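Local coordinates for protein alpha-ketoglutarate-dependent 2,4-dichlorophenoxyacetate dioxygenase (Bradyrhizobium diazoefficiens, PDB 5BKE) that probably acts as a 2-oxoglutarate- and metal-dependent dioxygenase of the TfdA family that degrades aryloxyalkanoate herbicides, at residues D164-H169 / P193-L198. Sequence-based numbering, arbitrary orientation.
Sequences DLVCEH and PVLQRL
C167 and H169 form hydrogen-bonded pairs with Q196 and V194 in a twisted antiparallel strand pair (axes at 142°), and L198 N to L165 O (3.0 Å) prolongs the pairing beyond V166 and R197. H169 crosses Q196 at about a right angle: CG of Q196 sits over one face of the imidazole, a CH-pi contact 3.9 Å from the centroid. The Q196 chain bends at chi2 (-81°), carrying the amide away; its plane stands 84° to the ring, with OE1 bonded to T288 OG1 and NE2 to S119 O. S119 OG bonds ND1 of H169, while NE2 reaches a water in the ring plane shared with R197 O. Farther along this face, SG of C167 packs on CD1 of L198 at 3.8 Å. On the other face, CB of L195 meets CG1 of V166 (3.7 Å), and its CD2 lies alongside CG of E168. One water links NE of R197 to L165 O, another joins D164 OD1 to NH2, weakly at the arginine, and NH2 also bonds E163 O. The H169 side chain lies about 12 Å from the bound manganese, outside its ligand set. These are the central strands of a four-stranded antiparallel sheet, flanked by strands 208-210 and 216-219, with helix 224-238 packed on L165, C167 and L198.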
loop_
_atom_site.group_PDB
_atom_site.type_symbol
_atom_site.label_atom_id
_atom_site.label_comp_id
_atom_site.label_asym_id
_atom_site.label_seq_id
_atom_site.Cartn_x
_atom_site.Cartn_y
_atom_site.Cartn_z
ATOM N N ASP C 164 15.884 25.633 -13.804
ATOM C CA ASP C 164 17.146 26.213 -14.291
ATOM C C ASP C 164 17.107 27.732 -14.462
ATOM O O ASP C 164 18.070 28.327 -14.954
ATOM C CB ASP C 164 17.590 25.533 -15.595
ATOM C CG ASP C 164 17.876 24.045 -15.411
ATOM O OD1 ASP C 164 18.829 23.698 -14.685
ATOM O OD2 ASP C 164 17.140 23.219 -15.986
ATOM N N LEU C 165 16.013 28.357 -14.032
ATOM C CA LEU C 165 15.867 29.807 -14.144
ATOM C C LEU C 165 16.842 30.600 -13.257
ATOM O O LEU C 165 17.194 30.177 -12.145
ATOM C CB LEU C 165 14.412 30.226 -13.905
ATOM C CG LEU C 165 13.353 29.719 -14.901
ATOM C CD1 LEU C 165 11.982 30.291 -14.552
ATOM C CD2 LEU C 165 13.711 30.020 -16.354
ATOM N N VAL C 166 17.300 31.730 -13.787
ATOM C CA VAL C 166 18.244 32.607 -13.096
ATOM C C VAL C 166 17.615 33.998 -12.933
ATOM O O VAL C 166 17.041 34.549 -13.886
ATOM C CB VAL C 166 19.614 32.666 -13.841
ATOM C CG1 VAL C 166 20.564 33.671 -13.211
ATOM C CG2 VAL C 166 20.290 31.296 -13.851
ATOM N N CYS C 167 17.730 34.550 -11.720
ATOM C CA CYS C 167 17.250 35.907 -11.408
ATOM C C CYS C 167 18.400 36.911 -11.296
ATOM O O CYS C 167 19.496 36.560 -10.865
ATOM C CB CYS C 167 16.450 35.911 -10.100
ATOM S SG CYS C 167 15.028 34.791 -10.027
ATOM N N GLU C 168 18.126 38.157 -11.675
ATOM C CA GLU C 168 19.039 39.280 -11.461
ATOM C C GLU C 168 18.645 40.035 -10.191
ATOM O O GLU C 168 17.537 40.568 -10.097
ATOM C CB GLU C 168 19.048 40.221 -12.673
ATOM C CG GLU C 168 19.528 39.547 -13.948
ATOM C CD GLU C 168 19.867 40.498 -15.092
ATOM O OE1 GLU C 168 20.010 41.728 -14.870
ATOM O OE2 GLU C 168 20.010 39.988 -16.229
ATOM N N HIS C 169 19.549 40.049 -9.216
ATOM C CA HIS C 169 19.303 40.705 -7.936
ATOM C C HIS C 169 20.092 42.015 -7.834
ATOM O O HIS C 169 21.296 42.050 -8.121
ATOM C CB HIS C 169 19.738 39.828 -6.772
ATOM C CG HIS C 169 18.919 38.590 -6.571
ATOM N ND1 HIS C 169 18.210 38.355 -5.412
ATOM C CD2 HIS C 169 18.746 37.492 -7.348
ATOM C CE1 HIS C 169 17.626 37.171 -5.489
ATOM N NE2 HIS C 169 17.944 36.624 -6.650
ATOM N N PRO C 193 23.636 44.659 -10.816
ATOM C CA PRO C 193 22.905 43.386 -10.668
ATOM C C PRO C 193 23.778 42.127 -10.718
ATOM O O PRO C 193 24.704 42.057 -11.530
ATOM C CB PRO C 193 21.938 43.402 -11.847
ATOM C CG PRO C 193 21.669 44.847 -12.059
ATOM C CD PRO C 193 22.991 45.520 -11.823
ATOM N N VAL C 194 23.488 41.172 -9.827
ATOM C CA VAL C 194 24.140 39.861 -9.805
ATOM C C VAL C 194 23.149 38.735 -10.134
ATOM O O VAL C 194 21.926 38.893 -9.983
ATOM C CB VAL C 194 24.876 39.556 -8.469
ATOM C CG1 VAL C 194 25.866 40.661 -8.116
ATOM C CG2 VAL C 194 23.896 39.303 -7.331
ATOM N N LEU C 195 23.691 37.613 -10.598
ATOM C CA LEU C 195 22.891 36.447 -10.972
ATOM C C LEU C 195 22.778 35.488 -9.800
ATOM O O LEU C 195 23.748 35.288 -9.066
ATOM C CB LEU C 195 23.484 35.729 -12.199
ATOM C CG LEU C 195 23.643 36.498 -13.531
ATOM C CD1 LEU C 195 24.246 35.601 -14.608
ATOM C CD2 LEU C 195 22.345 37.127 -14.023
ATOM N N GLN C 196 21.578 34.937 -9.607
ATOM C CA GLN C 196 21.318 33.893 -8.613
ATOM C C GLN C 196 20.310 32.920 -9.186
ATOM O O GLN C 196 19.380 33.326 -9.887
ATOM C CB GLN C 196 20.754 34.452 -7.288
ATOM C CG GLN C 196 21.532 35.592 -6.625
ATOM C CD GLN C 196 22.742 35.149 -5.803
ATOM O OE1 GLN C 196 23.057 33.965 -5.701
ATOM N NE2 GLN C 196 23.418 36.116 -5.202
ATOM N N ARG C 197 20.493 31.641 -8.874
ATOM C CA ARG C 197 19.502 30.600 -9.181
ATOM C C ARG C 197 18.183 30.893 -8.468
ATOM O O ARG C 197 18.190 31.330 -7.312
ATOM C CB ARG C 197 20.003 29.230 -8.726
ATOM C CG ARG C 197 21.216 28.687 -9.467
ATOM C CD ARG C 197 20.873 28.143 -10.848
ATOM N NE ARG C 197 19.898 27.046 -10.820
ATOM C CZ ARG C 197 20.199 25.766 -10.621
ATOM N NH1 ARG C 197 21.455 25.404 -10.414
ATOM N NH2 ARG C 197 19.239 24.845 -10.617
ATOM N N LEU C 198 17.070 30.657 -9.167
ATOM C CA LEU C 198 15.740 30.714 -8.571
ATOM C C LEU C 198 15.518 29.531 -7.636
ATOM O O LEU C 198 14.817 29.646 -6.631
ATOM C CB LEU C 198 14.661 30.755 -9.662
ATOM C CG LEU C 198 13.175 30.908 -9.293
ATOM C CD1 LEU C 198 12.905 32.127 -8.414
ATOM C CD2 LEU C 198 12.298 30.957 -10.545
HETATM O O HOH W 1 19.236 22.075 -12.298
HETATM O O HOH W 2 17.293 27.774 -10.693
HETATM O O HOH W 3 17.074 33.853 -7.090
#